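Local coordinates for protein Kinase A (Toxoplasma gondii, PDB 5J3U), which binds cyclic AMP through two cyclic nucleotide-binding domains and probably acts as a regulatory subunit that inhibits the kinase catalytic subunit, at residues V141-G146 with G209-E214. Numbering follows the deposited sequence.
With CMP (adenosine-3',5'-cyclic-monophosphate), chain B.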
ATOM      1  N   VAL A 141      -6.536   2.957  17.516  1.00 16.68           N
ATOM      2  CA  VAL A 141      -5.215   3.587  17.534  1.00 15.62           C
ATOM      3  C   VAL A 141      -5.414   5.078  17.886  1.00 16.83           C
ATOM      4  O   VAL A 141      -5.868   5.869  17.064  1.00 15.05           O
ATOM      5  CB  VAL A 141      -4.545   3.412  16.157  1.00 15.73           C
ATOM      6  CG1 VAL A 141      -3.249   4.200  16.021  1.00 16.05           C
ATOM      7  CG2 VAL A 141      -4.307   1.931  15.837  1.00 15.11           C
ATOM      8  N   HIS A 142      -5.029   5.480  19.092  1.00 15.46           N
ATOM      9  CA  HIS A 142      -5.553   6.755  19.634  1.00 16.96           C
ATOM     10  C   HIS A 142      -5.073   8.042  19.024  1.00 16.53           C
ATOM     11  O   HIS A 142      -5.779   9.047  19.057  1.00 17.15           O
ATOM     12  CB  HIS A 142      -5.341   6.754  21.136  1.00 18.36           C
ATOM     13  CG  HIS A 142      -6.105   5.678  21.778  1.00 20.66           C
ATOM     14  ND1 HIS A 142      -7.476   5.632  21.685  1.00 20.73           N
ATOM     15  CD2 HIS A 142      -5.715   4.509  22.339  1.00 21.59           C
ATOM     16  CE1 HIS A 142      -7.903   4.509  22.250  1.00 24.07           C
ATOM     17  NE2 HIS A 142      -6.854   3.829  22.674  1.00 22.61           N
ATOM     18  N   ILE A 143      -3.926   7.991  18.395  1.00 19.64           N
ATOM     19  CA  ILE A 143      -3.428   9.152  17.697  1.00 21.82           C
ATOM     20  C   ILE A 143      -4.345   9.516  16.526  1.00 22.57           C
ATOM     21  O   ILE A 143      -4.378  10.676  16.096  1.00 21.45           O
ATOM     22  CB  ILE A 143      -1.965   8.887  17.252  1.00 26.31           C
ATOM     23  CG1 ILE A 143      -1.254  10.196  16.971  1.00 28.37           C
ATOM     24  CG2 ILE A 143      -1.844   7.912  16.087  1.00 25.86           C
ATOM     25  CD1 ILE A 143      -0.643  10.770  18.199  1.00 29.82           C
ATOM     26  N   LEU A 144      -5.164   8.551  16.059  1.00 18.07           N
ATOM     27  CA  LEU A 144      -6.196   8.850  15.027  1.00 16.53           C
ATOM     28  C   LEU A 144      -7.586   9.176  15.579  1.00 15.17           C
ATOM     29  O   LEU A 144      -8.551   9.338  14.845  1.00 15.80           O
ATOM     30  CB  LEU A 144      -6.291   7.654  14.072  1.00 14.73           C
ATOM     31  CG  LEU A 144      -4.955   7.264  13.439  1.00 14.74           C
ATOM     32  CD1 LEU A 144      -5.234   6.139  12.475  1.00 15.56           C
ATOM     33  CD2 LEU A 144      -4.282   8.429  12.746  1.00 15.08           C
ATOM     34  N   ASP A 145      -7.721   9.328  16.891  1.00 16.81           N
ATOM     35  CA  ASP A 145      -9.030   9.539  17.479  1.00 18.28           C
ATOM     36  C   ASP A 145      -9.716  10.822  17.028  1.00 19.81           C
ATOM     37  O   ASP A 145     -10.921  10.907  17.103  1.00 20.10           O
ATOM     38  CB  ASP A 145      -8.984   9.488  19.033  1.00 19.78           C
ATOM     39  CG  ASP A 145      -8.819   8.089  19.569  1.00 20.98           C
ATOM     40  OD1 ASP A 145      -8.942   7.102  18.786  1.00 19.58           O
ATOM     41  OD2 ASP A 145      -8.541   7.973  20.792  1.00 23.05           O
ATOM     42  N   GLY A 146      -8.943  11.773  16.535  1.00 21.58           N
ATOM     43  CA  GLY A 146      -9.500  13.035  16.083  1.00 24.05           C
ATOM     44  C   GLY A 146     -10.081  12.976  14.699  1.00 25.78           C
ATOM     45  O   GLY A 146     -10.892  13.852  14.315  1.00 25.36           O
ATOM     46  N   GLY A 209      -0.818  -1.513  18.863  1.00 11.28           N
ATOM     47  CA  GLY A 209      -1.439  -0.222  18.873  1.00 12.48           C
ATOM     48  C   GLY A 209      -0.474   0.946  18.915  1.00 12.53           C
ATOM     49  O   GLY A 209      -0.848   2.041  18.652  1.00 12.06           O
ATOM     50  N   ASP A 210       0.784   0.693  19.240  1.00 12.89           N
ATOM     51  CA  ASP A 210       1.791   1.780  19.236  1.00 13.37           C
ATOM     52  C   ASP A 210       2.301   2.085  17.824  1.00 13.55           C
ATOM     53  O   ASP A 210       2.319   1.204  16.973  1.00 14.07           O
ATOM     54  CB  ASP A 210       2.980   1.363  20.048  1.00 13.77           C
ATOM     55  CG  ASP A 210       2.696   1.322  21.538  1.00 16.63           C
ATOM     56  OD1 ASP A 210       1.791   2.043  21.982  1.00 18.68           O
ATOM     57  OD2 ASP A 210       3.365   0.557  22.263  1.00 14.61           O
ATOM     58  N   TYR A 211       2.764   3.309  17.604  1.00 12.78           N
ATOM     59  CA  TYR A 211       3.293   3.711  16.297  1.00 12.43           C
ATOM     60  C   TYR A 211       4.768   4.074  16.422  1.00 12.35           C
ATOM     61  O   TYR A 211       5.238   4.378  17.522  1.00 10.89           O
ATOM     62  CB  TYR A 211       2.528   4.896  15.728  1.00 13.08           C
ATOM     63  CG  TYR A 211       2.567   6.113  16.600  1.00 14.27           C
ATOM     64  CD1 TYR A 211       3.674   6.954  16.616  1.00 15.96           C
ATOM     65  CD2 TYR A 211       1.500   6.380  17.487  1.00 15.58           C
ATOM     66  CE1 TYR A 211       3.721   8.039  17.487  1.00 18.29           C
ATOM     67  CE2 TYR A 211       1.550   7.463  18.363  1.00 17.98           C
ATOM     68  CZ  TYR A 211       2.646   8.278  18.361  1.00 19.05           C
ATOM     69  OH  TYR A 211       2.637   9.345  19.257  1.00 22.53           O
ATOM     70  N   PHE A 212       5.465   4.033  15.292  1.00 10.86           N
ATOM     71  CA  PHE A 212       6.852   4.511  15.238  1.00 10.74           C
ATOM     72  C   PHE A 212       7.192   4.856  13.788  1.00 10.89           C
ATOM     73  O   PHE A 212       6.469   4.476  12.872  1.00 10.69           O
ATOM     74  CB  PHE A 212       7.817   3.463  15.817  1.00 10.66           C
ATOM     75  CG  PHE A 212       7.800   2.133  15.126  1.00 10.14           C
ATOM     76  CD1 PHE A 212       8.606   1.901  13.997  1.00  9.94           C
ATOM     77  CD2 PHE A 212       6.994   1.089  15.568  1.00 10.74           C
ATOM     78  CE1 PHE A 212       8.669   0.678  13.373  1.00 10.41           C
ATOM     79  CE2 PHE A 212       7.032  -0.157  14.913  1.00 10.28           C
ATOM     80  CZ  PHE A 212       7.842  -0.372  13.815  1.00 10.24           C
ATOM     81  N   GLY A 213       8.334   5.536  13.576  1.00 10.67           N
ATOM     82  CA  GLY A 213       8.790   5.824  12.247  1.00 10.95           C
ATOM     83  C   GLY A 213       8.218   7.123  11.726  1.00 11.44           C
ATOM     84  O   GLY A 213       8.308   7.373  10.528  1.00 12.95           O
ATOM     85  N   GLU A 214       7.643   7.960  12.600  1.00 11.65           N
ATOM     86  CA  GLU A 214       7.081   9.225  12.155  1.00 12.45           C
ATOM     87  C   GLU A 214       8.149  10.309  12.000  1.00 12.42           C
ATOM     88  O   GLU A 214       7.937  11.209  11.206  1.00 14.43           O
ATOM     89  CB  GLU A 214       5.989   9.772  13.063  1.00 12.75           C
ATOM     90  CG  GLU A 214       6.362  10.402  14.409  1.00 12.36           C
ATOM     91  CD  GLU A 214       6.926   9.489  15.498  1.00 13.65           C
ATOM     92  OE1 GLU A 214       7.279   8.339  15.250  1.00 13.80           O
ATOM     93  OE2 GLU A 214       7.023   9.928  16.686  1.00 14.61           O
TER
HETATM   94  P   CMP B 501      12.115   7.575  13.034  1.00 12.29           P
HETATM   95  O1P CMP B 501      11.405   7.758  11.754  1.00 11.94           O
HETATM   96  O2P CMP B 501      13.295   8.505  13.342  1.00 12.48           O
HETATM   97  O5' CMP B 501      12.623   6.059  13.087  1.00 12.14           O
HETATM   98  C5' CMP B 501      13.108   5.575  14.355  1.00 12.69           C
HETATM   99  C4' CMP B 501      11.899   5.686  15.287  1.00 13.11           C
HETATM  100  O4' CMP B 501      12.130   5.295  16.650  1.00 13.22           O
HETATM  101  C3' CMP B 501      11.511   7.141  15.468  1.00 13.19           C
HETATM  102  O3' CMP B 501      11.010   7.642  14.221  1.00 13.44           O
HETATM  103  C2' CMP B 501      10.536   7.091  16.615  1.00 13.14           C
HETATM  104  O2' CMP B 501       9.218   6.647  16.182  1.00 10.79           O
HETATM  105  C1' CMP B 501      11.123   5.925  17.404  1.00 13.29           C
HETATM  106  N9  CMP B 501      11.716   6.338  18.640  1.00 13.83           N
HETATM  107  C8  CMP B 501      11.492   5.693  19.806  1.00 14.99           C
HETATM  108  N7  CMP B 501      12.232   6.278  20.823  1.00 15.82           N
HETATM  109  C5  CMP B 501      12.965   7.271  20.276  1.00 15.55           C
HETATM  110  C6  CMP B 501      13.938   8.295  20.760  1.00 17.78           C
HETATM  111  N6  CMP B 501      14.320   8.357  22.074  1.00 16.87           N
HETATM  112  N1  CMP B 501      14.412   9.138  19.831  1.00 17.26           N
HETATM  113  C2  CMP B 501      14.111   9.119  18.503  1.00 17.32           C
HETATM  114  N3  CMP B 501      13.211   8.209  18.008  1.00 14.54           N
HETATM  115  C4  CMP B 501      12.614   7.316  18.831  1.00 15.59           C
HETATM  116  O   HOH W   1      -3.076   3.447  20.601  1.00 22.92           O
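The Tyr-211 ring meets Ile-143 obliquely along its CD2-CE2 side, the two side chains crossing at about a right angle, while the carboxylate oxygen OE2 of Glu-214 lies in the ring plane at an edge. Ile-143 applies two branches to the ring: its CG2 methyl rests 3.9 Å from Tyr-211 CD2, and farther out its CD1 comes to 3.7 Å from Tyr-211 OH. With CG1 anti to the backbone N (chi1 -160°) and a turn at chi2 of 87°, the isoleucine spreads both methyls along the tyrosine instead of touching it at one point. The phenol oxygen is also hydrogen-bonded to a glycerol, probably from the crystallisation liquor. The His-142 imidazole, by contrast, is turned to its own segment: ND1 donates almost in the ring plane to Asp-145 OD2, on the syn side of the carboxylate, at 2.7 Å.

No direct hydrogen bond joins the two segments. Next to the apolar patch, Val-141 CG1 lies 4.2 Å from Gly-209 O, and a water bridges the backbones, accepting from His-142 N and donating to Gly-209 O.

Beyond Tyr-211 the same segment runs into the phosphate-binding cassette, the Phe-Gly-Glu turn that leads into helix 215-219. Gly-213 N donates to the ribose O2' of cAMP at 3.0 Å, and that hydroxyl donates to Glu-214 OE1 at 2.7 Å; Glu-214 OE2 is hydrogen-bonded to Tyr-261 at the C-terminus.

The contact thus sets the loop between helices 116-138 and 149-157 against strand 211-212, an edge strand of one antiparallel sheet of the second cyclic nucleotide-binding domain. Val-141 reaches Ile-182 on the adjacent strand 179-183, and helix 250-257 packs against both partners, with Lys-257 touching Ile-143 and Tyr-211 alike.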